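Local coordinates for putative capsid protein of prophage (Escherichia coli CFT073, PDB 3BQW) that probably builds the icosahedral head shell of a phage, as a prophage-encoded major coat protein related to the HK97-like capsid proteins, at residues A40-Q45 against L292-A297; Q45-D50 against I82-M87; Y159-K164 against A334-P339; D300-R305 against M312-N317. All blocks are in the same frame, centred on the assembly; numbering follows the deposited sequence.

In the fold
Contact 1 joins strands 38-41 and 292-295 of a mixed five-stranded sheet, and contacts 3 and 4 reach the same sheet through strands 327-338 and 314-319. Contact 2 shares Gln45 with contact 1, their centres about 6 Å apart. Contact 3, its centre about 9 Å from that of contact 2, ties this sheet to an antiparallel one through strand 159-162; its segments alternate along the chain with those of contact 1. Contact 4 (300-317) comes after contact 1 closes and between the two segments of contact 3, about 24 Å from it centre to centre. Early and late sequence are thus knitted together beside the long helix 113-146, consistent with the spine helix and peripheral domain of an HK97-like coat protein.

Contact 1 (A40-Q45 against L292-A297); sequences ATFSTQ and LVAYGA
Strands 38-41 and 292-295 run parallel, Ala40 paired with Ala294 and Thr41 with Tyr295. Ala40 is bonded through both its backbone atoms, its N giving to Val293 O and its O receiving Tyr295 N at 2.7 Å. The next rung runs from Phe42 N to Tyr295 O (2.8 Å). Beyond Phe42 the chain turns, yet Thr44 O still receives Ala297 N at 2.8 Å. On the face that carries Ala40 and Ala294, Ala40 CB is pressed tightly against Leu292 CD1 at 3.5 Å. Phe42 sets CG beside its own backbone N (chi1 -68°), which turns an edge of the ring to the partner strand: Phe42 CD2 lies 3.3 Å from Tyr295 O, which is close to the ring plane. Phe42 CE2 also makes an apolar contact with Ala294 CB, at 3.8 Å. Strand 292-295 lies between two neighbours in the mixed sheet, parallel to 38-41 and antiparallel to 327-338, to which it bonds through Val338 and Gln336. Ile47 packs on both Phe42 and Ala294. On the other face Thr41 CG2 comes obliquely to Tyr295 CB, 4.1 Å away, while Met312 touches Thr41. At the turn the methyl of Ala297 lies against the backbone carbonyl of Thr44, and a water donates to both Gln45 O and Ala297 O, bridging the two segments where the strand pairing has ended.

Contact 2 (Q45-D50 against I82-M87); sequences QNIMLD and IKPGYM
Ile47 and Ile82 hold their side chains alike, CG1 beside the backbone N and CG2 anti to it (chi1 -57° and -55°); the strand pairing puts their CB atoms 4.1 Å apart on one face, and the like torsions lay the branches out in the same way from there. They form the hydrogen-bonded pair of a very short antiparallel ribbon, strands 47-48 and 81-82. Ile47 N gives to Ile82 O at 2.9 Å, and Ile82 N returns a nearly straight bond (173°) to Ile47 O, also at 2.9 Å. The ribbon closes the ends of the excursion that holds the strands 61-67 and 70-79, a placement consistent with the base of the extended loop of HK97-like coat proteins. Leu49 CD1 continues the apolar face, meeting Ile82 CG1 at 3.9 Å, and Ile82 also packs on Ile161 of strand 159-162. Toward the other end Pro84 sets its CD 3.6 Å from Gln45 O, while the carbonyl of Lys83 is taken by the hydroxyl of Tyr159. Gln45 stretches out beyond CG, whereas Lys83 bends at its second and fourth torsions, and the two side chains meet with Gln45 NE2 3.3 Å from Lys83 CE. Asn46 crosses Lys83 at about a right angle, but the model is too tight there for the detail to be trusted. One water accepts from both tips, lying 3.2 Å from Gln45 NE2 and 2.8 Å from Lys83 NZ.

Contact 3 (Y159-K164 against A334-P339); sequences YEIDWK and APQPVP
Trp163 CB points toward 334-339, and at Trp163 CG the nearest atom of that segment is Pro339 CG, 4.2 Å away. Here side chains at the end of strand 159-162, in the four-stranded antiparallel sheet, pack against the end of strand 327-338 of the mixed sheet, with no backbone pairing between the two. Farther along the indole, Pro339 CD stands over the six-membered ring, 3.6 Å from its centroid and 9° off the normal, a CH-pi contact. Ile161 CG2 takes the opposite face, 3.6 Å above the plane and offset toward the rim, so the indole is clamped between them. At the far end Trp163 CZ2 approaches Pro337 O at 3.5 Å, and Trp163 CH2 touches Val338 CG1 at 4.1 Å. Ala143 of helix 113-146 packs on the indole too, and Ile161 also sends CD1 against the amide of Gln336, 3.7 Å from its CD. The ring nitrogen, Trp163 NE1, gives its hydrogen to a water 2.8 Å away, which in turn donates to Pro337 O. That carbonyl oxygen is gripped a second time by Gln336 NE2 at 3.1 Å, in its carbonyl plane and on a lone pair.

Contact 4 (D300-R305 against M312-N317); sequences DQEAVR and MFYPKN
Tyr314 lays the face of its ring beneath Ala303: the methyl CB sits over the centre, 3.6 Å from the centroid and 11° off the normal, a CH-pi contact. The ring gets there because CG is anti to the backbone N (chi1 -171°), sending it straight from the strand to the first turn of helix 301-305. The hydroxyl passes on to Glu302: Tyr314 OH lies 3.6 Å from Glu302 CG. Ile298 packs on both Ala303 and Tyr314.

Beside the ring, Lys316 and Asp300 come at each other from opposite directions. Lys316 bends at its third and fourth torsions and brings NZ to Asp300 OD2 at 2.9 Å, a salt bridge made on the syn side, somewhat out of the carboxylate plane. Lys316 CE lies close to both oxygens of the same carboxylate, and Lys316 NZ also comes within 3.5 Å of Glu302 CB. Asp300 OD2 is thus shared three ways, for it also accepts weak bonds from Glu302 N (3.2 Å) and Ala303 N (3.3 Å). The lysine and the helix start would both be expected to favour the charged carboxylate. Glu302 turns its own carboxylate away from the strand to Arg305, which grips it side-on, NE to OE1 and NH2 to OE2, both at 3.0 Å. Helix and strand directions make 115°, and the strand continues the sheet through His332 and Gln330. Asp300 is at the N-cap position of the helix, its capping bonds weak, and is also tied by a salt bridge to the adjoining strand of the sheet.

Contact 1 (A40-Q45 against L292-A297)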
loop_
_atom_site.group_PDB
_atom_site.type_symbol
_atom_site.label_atom_id
_atom_site.label_comp_id
_atom_site.label_asym_id
_atom_site.label_seq_id
_atom_site.Cartn_x
_atom_site.Cartn_y
_atom_site.Cartn_z
ATOM N N ALA A 40 -13.968 -2.409 0.051
ATOM C CA ALA A 40 -15.118 -3.062 0.612
ATOM C C ALA A 40 -14.951 -3.022 2.121
ATOM O O ALA A 40 -13.902 -3.411 2.645
ATOM C CB ALA A 40 -15.267 -4.513 0.088
ATOM N N THR A 41 -15.980 -2.535 2.815
ATOM C CA THR A 41 -15.984 -2.514 4.271
ATOM C C THR A 41 -16.955 -3.580 4.755
ATOM O O THR A 41 -18.085 -3.673 4.258
ATOM C CB THR A 41 -16.364 -1.128 4.831
ATOM O OG1 THR A 41 -17.607 -0.697 4.287
ATOM C CG2 THR A 41 -15.287 -0.089 4.503
ATOM N N PHE A 42 -16.514 -4.395 5.712
ATOM C CA PHE A 42 -17.327 -5.475 6.227
ATOM C C PHE A 42 -17.913 -5.119 7.592
ATOM O O PHE A 42 -17.321 -4.347 8.347
ATOM C CB PHE A 42 -16.505 -6.786 6.273
ATOM C CG PHE A 42 -16.170 -7.317 4.911
ATOM C CD1 PHE A 42 -16.886 -8.365 4.368
ATOM C CD2 PHE A 42 -15.189 -6.716 4.138
ATOM C CE1 PHE A 42 -16.603 -8.832 3.088
ATOM C CE2 PHE A 42 -14.909 -7.161 2.856
ATOM C CZ PHE A 42 -15.616 -8.222 2.332
ATOM N N SER A 43 -19.093 -5.677 7.883
ATOM C CA SER A 43 -19.746 -5.527 9.187
ATOM C C SER A 43 -19.401 -6.692 10.099
ATOM O O SER A 43 -19.839 -6.761 11.250
ATOM C CB SER A 43 -21.261 -5.458 8.999
ATOM O OG SER A 43 -21.662 -6.540 8.152
ATOM N N THR A 44 -18.645 -7.632 9.562
ATOM C CA THR A 44 -18.029 -8.688 10.366
ATOM C C THR A 44 -16.538 -8.366 10.599
ATOM O O THR A 44 -15.891 -7.642 9.822
ATOM C CB THR A 44 -18.197 -10.038 9.690
ATOM O OG1 THR A 44 -17.743 -9.946 8.335
ATOM C CG2 THR A 44 -19.678 -10.460 9.690
ATOM N N GLN A 45 -16.024 -8.891 11.698
ATOM C CA GLN A 45 -14.636 -8.740 12.069
ATOM C C GLN A 45 -13.754 -9.269 10.979
ATOM O O GLN A 45 -12.773 -8.627 10.611
ATOM C CB GLN A 45 -14.349 -9.507 13.345
ATOM C CG GLN A 45 -12.928 -9.395 13.813
ATOM C CD GLN A 45 -12.678 -10.217 15.069
ATOM O OE1 GLN A 45 -13.478 -11.082 15.424
ATOM N NE2 GLN A 45 -11.561 -9.955 15.738
ATOM N N LEU A 292 -9.038 -4.988 -4.567
ATOM C CA LEU A 292 -9.539 -4.072 -3.536
ATOM C C LEU A 292 -8.730 -4.125 -2.270
ATOM O O LEU A 292 -7.869 -4.981 -2.095
ATOM C CB LEU A 292 -11.021 -4.366 -3.215
ATOM C CG LEU A 292 -11.292 -5.708 -2.504
ATOM C CD1 LEU A 292 -12.505 -5.666 -1.655
ATOM C CD2 LEU A 292 -11.413 -6.805 -3.532
ATOM N N VAL A 293 -8.989 -3.156 -1.396
ATOM C CA VAL A 293 -8.579 -3.259 -0.002
ATOM C C VAL A 293 -9.865 -3.528 0.739
ATOM O O VAL A 293 -10.825 -2.759 0.666
ATOM C CB VAL A 293 -7.795 -2.011 0.540
ATOM C CG1 VAL A 293 -7.387 -2.220 2.011
ATOM C CG2 VAL A 293 -6.537 -1.764 -0.298
ATOM N N ALA A 294 -9.894 -4.675 1.406
ATOM C CA ALA A 294 -11.030 -5.099 2.195
ATOM C C ALA A 294 -10.776 -4.671 3.623
ATOM O O ALA A 294 -9.664 -4.816 4.141
ATOM C CB ALA A 294 -11.216 -6.621 2.106
ATOM N N TYR A 295 -11.808 -4.143 4.264
ATOM C CA TYR A 295 -11.701 -3.695 5.661
ATOM C C TYR A 295 -12.620 -4.536 6.555
ATOM O O TYR A 295 -13.826 -4.620 6.314
ATOM C CB TYR A 295 -12.058 -2.215 5.767
ATOM C CG TYR A 295 -11.049 -1.327 5.090
ATOM C CD1 TYR A 295 -10.059 -0.674 5.825
ATOM C CD2 TYR A 295 -11.071 -1.147 3.699
ATOM C CE1 TYR A 295 -9.098 0.144 5.176
ATOM C CE2 TYR A 295 -10.153 -0.327 3.068
ATOM C CZ TYR A 295 -9.163 0.313 3.812
ATOM O OH TYR A 295 -8.235 1.107 3.163
ATOM N N GLY A 296 -12.047 -5.154 7.582
ATOM C CA GLY A 296 -12.840 -5.848 8.557
ATOM C C GLY A 296 -13.511 -4.815 9.423
ATOM O O GLY A 296 -13.110 -3.654 9.428
ATOM N N ALA A 297 -14.535 -5.237 10.150
ATOM C CA ALA A 297 -15.243 -4.349 11.091
ATOM C C ALA A 297 -14.328 -3.757 12.165
ATOM O O ALA A 297 -13.413 -4.408 12.670
ATOM C CB ALA A 297 -16.432 -5.075 11.774
HETATM O O HOH W 1 -11.730 -6.606 12.146
#

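Contact 2 (Q45-D50 against I82-M87)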
loop_
_atom_site.group_PDB
_atom_site.type_symbol
_atom_site.label_atom_id
_atom_site.label_comp_id
_atom_site.label_asym_id
_atom_site.label_seq_id
_atom_site.Cartn_x
_atom_site.Cartn_y
_atom_site.Cartn_z
ATOM N N GLN A 45 -16.024 -8.891 11.698
ATOM C CA GLN A 45 -14.636 -8.740 12.069
ATOM C C GLN A 45 -13.754 -9.269 10.979
ATOM O O GLN A 45 -12.773 -8.627 10.611
ATOM C CB GLN A 45 -14.349 -9.507 13.345
ATOM C CG GLN A 45 -12.928 -9.395 13.813
ATOM C CD GLN A 45 -12.678 -10.217 15.069
ATOM O OE1 GLN A 45 -13.478 -11.082 15.424
ATOM N NE2 GLN A 45 -11.561 -9.955 15.738
ATOM N N ASN A 46 -14.097 -10.459 10.487
ATOM C CA ASN A 46 -13.375 -11.082 9.413
ATOM C C ASN A 46 -13.927 -10.702 8.065
ATOM O O ASN A 46 -15.113 -10.455 7.909
ATOM C CB ASN A 46 -13.396 -12.603 9.556
ATOM C CG ASN A 46 -12.751 -13.058 10.829
ATOM O OD1 ASN A 46 -13.201 -13.996 11.477
ATOM N ND2 ASN A 46 -11.707 -12.371 11.214
ATOM N N ILE A 47 -13.024 -10.684 7.095
ATOM C CA ILE A 47 -13.354 -10.458 5.702
ATOM C C ILE A 47 -13.960 -11.745 5.159
ATOM O O ILE A 47 -13.333 -12.807 5.211
ATOM C CB ILE A 47 -12.100 -10.083 4.853
ATOM C CG1 ILE A 47 -11.377 -8.848 5.407
ATOM C CG2 ILE A 47 -12.479 -9.886 3.378
ATOM C CD1 ILE A 47 -12.288 -7.719 5.659
ATOM N N MET A 48 -15.173 -11.626 4.626
ATOM C CA MET A 48 -15.891 -12.727 4.046
ATOM C C MET A 48 -15.934 -12.609 2.516
ATOM O O MET A 48 -16.841 -11.992 1.964
ATOM C CB MET A 48 -17.296 -12.760 4.639
ATOM C CG MET A 48 -17.319 -12.850 6.176
ATOM S SD MET A 48 -16.342 -14.198 6.892
ATOM C CE MET A 48 -17.339 -14.531 8.333
ATOM N N LEU A 49 -14.962 -13.218 1.843
ATOM C CA LEU A 49 -14.695 -12.934 0.437
ATOM C C LEU A 49 -15.792 -13.447 -0.494
ATOM O O LEU A 49 -16.050 -12.859 -1.535
ATOM C CB LEU A 49 -13.350 -13.520 0.007
ATOM C CG LEU A 49 -12.064 -12.932 0.581
ATOM C CD1 LEU A 49 -10.815 -13.681 0.016
ATOM C CD2 LEU A 49 -11.960 -11.414 0.327
ATOM N N ASP A 50 -16.412 -14.547 -0.080
ATOM C CA ASP A 50 -17.561 -15.177 -0.726
ATOM C C ASP A 50 -18.798 -14.277 -0.832
ATOM O O ASP A 50 -19.714 -14.593 -1.583
ATOM C CB ASP A 50 -17.943 -16.438 0.078
ATOM C CG ASP A 50 -18.140 -16.132 1.587
ATOM O OD1 ASP A 50 -17.168 -15.667 2.244
ATOM O OD2 ASP A 50 -19.269 -16.314 2.116
ATOM N N ILE A 82 -11.039 -14.459 5.834
ATOM C CA ILE A 82 -9.711 -13.909 6.072
ATOM C C ILE A 82 -9.756 -13.025 7.320
ATOM O O ILE A 82 -10.595 -12.144 7.423
ATOM C CB ILE A 82 -9.234 -13.041 4.875
ATOM C CG1 ILE A 82 -9.275 -13.830 3.555
ATOM C CG2 ILE A 82 -7.841 -12.433 5.151
ATOM C CD1 ILE A 82 -8.256 -14.900 3.418
ATOM N N LYS A 83 -8.846 -13.254 8.256
ATOM C CA LYS A 83 -8.739 -12.425 9.451
ATOM C C LYS A 83 -7.736 -11.296 9.170
ATOM O O LYS A 83 -6.578 -11.544 8.935
ATOM C CB LYS A 83 -8.330 -13.285 10.656
ATOM C CG LYS A 83 -8.201 -12.528 12.014
ATOM C CD LYS A 83 -9.527 -11.992 12.643
ATOM C CE LYS A 83 -9.316 -10.716 13.488
ATOM N NZ LYS A 83 -8.435 -9.592 12.863
ATOM N N PRO A 84 -8.204 -10.041 9.102
ATOM C CA PRO A 84 -7.256 -8.951 8.843
ATOM C C PRO A 84 -6.366 -8.586 10.044
ATOM O O PRO A 84 -6.710 -8.864 11.173
ATOM C CB PRO A 84 -8.168 -7.797 8.472
ATOM C CG PRO A 84 -9.410 -8.059 9.280
ATOM C CD PRO A 84 -9.591 -9.551 9.210
ATOM N N GLY A 85 -5.210 -7.993 9.769
ATOM C CA GLY A 85 -4.366 -7.432 10.807
ATOM C C GLY A 85 -5.025 -6.165 11.335
ATOM O O GLY A 85 -5.191 -5.201 10.603
ATOM N N TYR A 86 -5.415 -6.181 12.602
ATOM C CA TYR A 86 -6.062 -5.042 13.216
ATOM C C TYR A 86 -5.024 -4.032 13.658
ATOM O O TYR A 86 -4.047 -4.379 14.331
ATOM C CB TYR A 86 -6.907 -5.474 14.406
ATOM C CG TYR A 86 -7.945 -4.469 14.797
ATOM C CD1 TYR A 86 -9.199 -4.494 14.208
ATOM C CD2 TYR A 86 -7.687 -3.507 15.789
ATOM C CE1 TYR A 86 -10.161 -3.597 14.570
ATOM C CE2 TYR A 86 -8.653 -2.591 16.158
ATOM C CZ TYR A 86 -9.895 -2.643 15.549
ATOM O OH TYR A 86 -10.907 -1.768 15.886
ATOM N N MET A 87 -5.249 -2.781 13.267
ATOM C CA MET A 87 -4.356 -1.683 13.567
ATOM C C MET A 87 -5.078 -0.615 14.395
ATOM O O MET A 87 -6.280 -0.319 14.183
ATOM C CB MET A 87 -3.846 -1.062 12.254
ATOM C CG MET A 87 -3.156 -1.990 11.265
ATOM S SD MET A 87 -2.533 -1.078 9.790
ATOM C CE MET A 87 -1.157 -0.369 10.612
HETATM O O HOH W 2 -10.087 -7.704 14.050
#

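Contact 3 (Y159-K164 against A334-P339)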
loop_
_atom_site.group_PDB
_atom_site.type_symbol
_atom_site.label_atom_id
_atom_site.label_comp_id
_atom_site.label_asym_id
_atom_site.label_seq_id
_atom_site.Cartn_x
_atom_site.Cartn_y
_atom_site.Cartn_z
ATOM N N TYR A 159 -0.090 -15.296 11.016
ATOM C CA TYR A 159 -0.288 -16.364 10.011
ATOM C C TYR A 159 -0.003 -15.847 8.597
ATOM O O TYR A 159 0.116 -14.650 8.391
ATOM C CB TYR A 159 -1.705 -16.908 10.093
ATOM C CG TYR A 159 -2.764 -16.004 9.492
ATOM C CD1 TYR A 159 -3.247 -16.239 8.197
ATOM C CD2 TYR A 159 -3.292 -14.912 10.219
ATOM C CE1 TYR A 159 -4.191 -15.427 7.630
ATOM C CE2 TYR A 159 -4.286 -14.074 9.651
ATOM C CZ TYR A 159 -4.709 -14.332 8.352
ATOM O OH TYR A 159 -5.674 -13.554 7.755
ATOM N N GLU A 160 0.090 -16.766 7.637
ATOM C CA GLU A 160 0.401 -16.433 6.242
ATOM C C GLU A 160 -0.843 -16.576 5.376
ATOM O O GLU A 160 -1.591 -17.528 5.513
ATOM C CB GLU A 160 1.522 -17.323 5.685
ATOM C CG GLU A 160 1.867 -17.020 4.223
ATOM C CD GLU A 160 2.673 -18.100 3.561
ATOM O OE1 GLU A 160 2.081 -19.138 3.158
ATOM O OE2 GLU A 160 3.898 -17.900 3.418
ATOM N N ILE A 161 -1.058 -15.585 4.512
ATOM C CA ILE A 161 -1.986 -15.677 3.395
ATOM C C ILE A 161 -1.154 -15.932 2.152
ATOM O O ILE A 161 -0.162 -15.225 1.898
ATOM C CB ILE A 161 -2.772 -14.358 3.147
ATOM C CG1 ILE A 161 -3.713 -14.061 4.298
ATOM C CG2 ILE A 161 -3.577 -14.445 1.851
ATOM C CD1 ILE A 161 -4.255 -12.596 4.272
ATOM N N ASP A 162 -1.574 -16.916 1.375
ATOM C CA ASP A 162 -0.922 -17.245 0.127
ATOM C C ASP A 162 -1.960 -17.250 -0.999
ATOM O O ASP A 162 -2.885 -18.067 -1.017
ATOM C CB ASP A 162 -0.229 -18.598 0.247
ATOM C CG ASP A 162 0.603 -18.949 -0.957
ATOM O OD1 ASP A 162 0.763 -18.104 -1.873
ATOM O OD2 ASP A 162 1.119 -20.096 -0.988
ATOM N N TRP A 163 -1.798 -16.301 -1.911
ATOM C CA TRP A 163 -2.653 -16.171 -3.101
ATOM C C TRP A 163 -2.224 -17.128 -4.218
ATOM O O TRP A 163 -2.882 -17.197 -5.246
ATOM C CB TRP A 163 -2.611 -14.747 -3.613
ATOM C CG TRP A 163 -3.033 -13.713 -2.564
ATOM C CD1 TRP A 163 -2.221 -12.815 -1.915
ATOM C CD2 TRP A 163 -4.355 -13.521 -2.034
ATOM N NE1 TRP A 163 -2.971 -12.063 -1.029
ATOM C CE2 TRP A 163 -4.278 -12.464 -1.087
ATOM C CE3 TRP A 163 -5.598 -14.134 -2.268
ATOM C CZ2 TRP A 163 -5.388 -12.005 -0.384
ATOM C CZ3 TRP A 163 -6.706 -13.677 -1.569
ATOM C CH2 TRP A 163 -6.593 -12.618 -0.632
ATOM N N LYS A 164 -1.124 -17.850 -3.986
ATOM C CA LYS A 164 -0.616 -18.922 -4.851
ATOM C C LYS A 164 -0.292 -18.365 -6.234
ATOM O O LYS A 164 -0.886 -18.767 -7.234
ATOM C CB LYS A 164 -1.595 -20.119 -4.953
ATOM C CG LYS A 164 -1.963 -20.839 -3.626
ATOM C CD LYS A 164 -1.186 -22.124 -3.338
ATOM C CE LYS A 164 -1.973 -23.115 -2.431
ATOM N NZ LYS A 164 -1.084 -24.060 -1.646
ATOM N N ALA A 334 -8.672 -2.142 9.889
ATOM C CA ALA A 334 -8.367 -3.571 9.676
ATOM C C ALA A 334 -8.366 -3.891 8.187
ATOM O O ALA A 334 -9.186 -4.655 7.722
ATOM C CB ALA A 334 -9.383 -4.471 10.439
ATOM N N PRO A 335 -7.425 -3.305 7.441
ATOM C CA PRO A 335 -7.310 -3.477 5.996
ATOM C C PRO A 335 -6.555 -4.724 5.560
ATOM O O PRO A 335 -5.608 -5.163 6.231
ATOM C CB PRO A 335 -6.526 -2.239 5.571
ATOM C CG PRO A 335 -5.608 -1.985 6.732
ATOM C CD PRO A 335 -6.381 -2.388 7.957
ATOM N N GLN A 336 -6.980 -5.266 4.417
ATOM C CA GLN A 336 -6.299 -6.368 3.746
ATOM C C GLN A 336 -6.503 -6.235 2.233
ATOM O O GLN A 336 -7.647 -6.246 1.774
ATOM C CB GLN A 336 -6.907 -7.700 4.186
ATOM C CG GLN A 336 -6.298 -8.935 3.503
ATOM C CD GLN A 336 -4.793 -9.015 3.668
ATOM O OE1 GLN A 336 -4.283 -8.884 4.785
ATOM N NE2 GLN A 336 -4.069 -9.238 2.558
ATOM N N PRO A 337 -5.412 -6.051 1.464
ATOM C CA PRO A 337 -5.507 -6.081 0.007
ATOM C C PRO A 337 -5.940 -7.456 -0.530
ATOM O O PRO A 337 -5.501 -8.492 -0.039
ATOM C CB PRO A 337 -4.092 -5.722 -0.468
ATOM C CG PRO A 337 -3.385 -5.258 0.700
ATOM C CD PRO A 337 -4.061 -5.704 1.923
ATOM N N VAL A 338 -6.853 -7.433 -1.491
ATOM C CA VAL A 338 -7.331 -8.635 -2.134
ATOM C C VAL A 338 -7.190 -8.416 -3.637
ATOM O O VAL A 338 -7.803 -7.493 -4.167
ATOM C CB VAL A 338 -8.806 -8.933 -1.786
ATOM C CG1 VAL A 338 -9.257 -10.191 -2.499
ATOM C CG2 VAL A 338 -8.977 -9.070 -0.258
ATOM N N PRO A 339 -6.398 -9.260 -4.309
ATOM C CA PRO A 339 -6.147 -9.028 -5.731
ATOM C C PRO A 339 -7.303 -9.483 -6.574
ATOM O O PRO A 339 -8.116 -10.287 -6.122
ATOM C CB PRO A 339 -4.910 -9.879 -6.013
ATOM C CG PRO A 339 -5.051 -11.046 -5.086
ATOM C CD PRO A 339 -5.675 -10.457 -3.815
HETATM O O HOH W 3 -2.831 -9.342 -0.302
#

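Contact 4 (D300-R305 against M312-N317)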
loop_
_atom_site.group_PDB
_atom_site.type_symbol
_atom_site.label_atom_id
_atom_site.label_comp_id
_atom_site.label_asym_id
_atom_site.label_seq_id
_atom_site.Cartn_x
_atom_site.Cartn_y
_atom_site.Cartn_z
ATOM N N ASP A 300 -13.619 -1.604 18.275
ATOM C CA ASP A 300 -13.685 -0.696 19.420
ATOM C C ASP A 300 -15.091 -0.621 20.037
ATOM O O ASP A 300 -16.091 -0.450 19.313
ATOM C CB ASP A 300 -13.262 0.709 18.968
ATOM C CG ASP A 300 -13.215 1.701 20.112
ATOM O OD1 ASP A 300 -12.324 1.554 20.979
ATOM O OD2 ASP A 300 -14.055 2.620 20.128
ATOM N N GLN A 301 -15.164 -0.712 21.370
ATOM C CA GLN A 301 -16.459 -0.743 22.039
ATOM C C GLN A 301 -17.323 0.456 21.686
ATOM O O GLN A 301 -18.528 0.301 21.510
ATOM C CB GLN A 301 -16.351 -0.878 23.568
ATOM C CG GLN A 301 -17.745 -1.123 24.203
ATOM C CD GLN A 301 -17.736 -1.342 25.712
ATOM O OE1 GLN A 301 -17.653 -2.481 26.198
ATOM N NE2 GLN A 301 -17.871 -0.251 26.464
ATOM N N GLU A 302 -16.723 1.642 21.574
ATOM C CA GLU A 302 -17.507 2.849 21.282
ATOM C C GLU A 302 -17.979 2.827 19.838
ATOM O O GLU A 302 -19.068 3.320 19.522
ATOM C CB GLU A 302 -16.703 4.118 21.573
ATOM C CG GLU A 302 -17.441 5.426 21.290
ATOM C CD GLU A 302 -18.599 5.731 22.247
ATOM O OE1 GLU A 302 -18.749 5.043 23.291
ATOM O OE2 GLU A 302 -19.366 6.684 21.951
ATOM N N ALA A 303 -17.153 2.273 18.958
ATOM C CA ALA A 303 -17.583 1.992 17.590
ATOM C C ALA A 303 -18.748 0.992 17.626
ATOM O O ALA A 303 -19.782 1.217 16.995
ATOM C CB ALA A 303 -16.417 1.455 16.744
ATOM N N VAL A 304 -18.578 -0.094 18.380
ATOM C CA VAL A 304 -19.642 -1.123 18.515
ATOM C C VAL A 304 -20.923 -0.536 19.142
ATOM O O VAL A 304 -22.010 -0.710 18.587
ATOM C CB VAL A 304 -19.177 -2.398 19.301
ATOM C CG1 VAL A 304 -20.356 -3.296 19.615
ATOM C CG2 VAL A 304 -18.139 -3.176 18.518
ATOM N N ARG A 305 -20.782 0.183 20.259
ATOM C CA ARG A 305 -21.929 0.842 20.934
ATOM C C ARG A 305 -22.778 1.701 19.991
ATOM O O ARG A 305 -23.997 1.647 20.020
ATOM C CB ARG A 305 -21.445 1.795 22.010
ATOM C CG ARG A 305 -21.164 1.229 23.377
ATOM C CD ARG A 305 -21.491 2.280 24.464
ATOM N NE ARG A 305 -21.254 3.693 24.077
ATOM C CZ ARG A 305 -22.182 4.549 23.600
ATOM N NH1 ARG A 305 -23.447 4.175 23.407
ATOM N NH2 ARG A 305 -21.845 5.800 23.289
ATOM N N MET A 312 -13.645 2.095 7.121
ATOM C CA MET A 312 -12.221 1.980 6.808
ATOM C C MET A 312 -11.408 2.373 8.043
ATOM O O MET A 312 -10.522 1.641 8.493
ATOM C CB MET A 312 -11.831 2.864 5.629
ATOM C CG MET A 312 -12.548 2.559 4.288
ATOM S SD MET A 312 -11.874 3.547 2.933
ATOM C CE MET A 312 -12.380 5.164 3.458
ATOM N N PHE A 313 -11.768 3.523 8.605
ATOM C CA PHE A 313 -11.058 4.155 9.722
ATOM C C PHE A 313 -12.033 4.562 10.791
ATOM O O PHE A 313 -13.162 4.952 10.497
ATOM C CB PHE A 313 -10.318 5.424 9.258
ATOM C CG PHE A 313 -9.510 5.222 8.015
ATOM C CD1 PHE A 313 -8.441 4.327 8.009
ATOM C CD2 PHE A 313 -9.816 5.923 6.853
ATOM C CE1 PHE A 313 -7.686 4.117 6.851
ATOM C CE2 PHE A 313 -9.078 5.728 5.692
ATOM C CZ PHE A 313 -8.013 4.823 5.682
ATOM N N TYR A 314 -11.577 4.503 12.030
ATOM C CA TYR A 314 -12.350 4.969 13.160
ATOM C C TYR A 314 -11.414 5.692 14.133
ATOM O O TYR A 314 -10.670 5.055 14.872
ATOM C CB TYR A 314 -13.058 3.810 13.844
ATOM C CG TYR A 314 -14.026 4.249 14.877
ATOM C CD1 TYR A 314 -15.351 4.528 14.538
ATOM C CD2 TYR A 314 -13.634 4.390 16.209
ATOM C CE1 TYR A 314 -16.245 4.961 15.505
ATOM C CE2 TYR A 314 -14.516 4.791 17.161
ATOM C CZ TYR A 314 -15.814 5.077 16.808
ATOM O OH TYR A 314 -16.693 5.477 17.772
ATOM N N PRO A 315 -11.445 7.030 14.103
ATOM C CA PRO A 315 -10.614 7.868 14.944
ATOM C C PRO A 315 -11.241 8.144 16.302
ATOM O O PRO A 315 -12.467 8.228 16.426
ATOM C CB PRO A 315 -10.475 9.136 14.107
ATOM C CG PRO A 315 -11.807 9.263 13.439
ATOM C CD PRO A 315 -12.265 7.838 13.184
ATOM N N LYS A 316 -10.397 8.224 17.327
ATOM C CA LYS A 316 -10.841 8.478 18.694
ATOM C C LYS A 316 -9.912 9.499 19.284
ATOM O O LYS A 316 -8.721 9.438 19.042
ATOM C CB LYS A 316 -10.734 7.218 19.569
ATOM C CG LYS A 316 -11.548 6.022 19.121
ATOM C CD LYS A 316 -11.254 4.767 19.988
ATOM C CE LYS A 316 -11.835 4.856 21.421
ATOM N NZ LYS A 316 -13.313 5.077 21.447
ATOM N N ASN A 317 -10.456 10.421 20.070
ATOM C CA ASN A 317 -9.643 11.353 20.861
ATOM C C ASN A 317 -10.109 11.238 22.320
ATOM O O ASN A 317 -11.307 11.201 22.573
ATOM C CB ASN A 317 -9.799 12.781 20.319
ATOM C CG ASN A 317 -9.076 13.855 21.178
ATOM O OD1 ASN A 317 -7.885 13.746 21.515
ATOM N ND2 ASN A 317 -9.790 14.911 21.480
#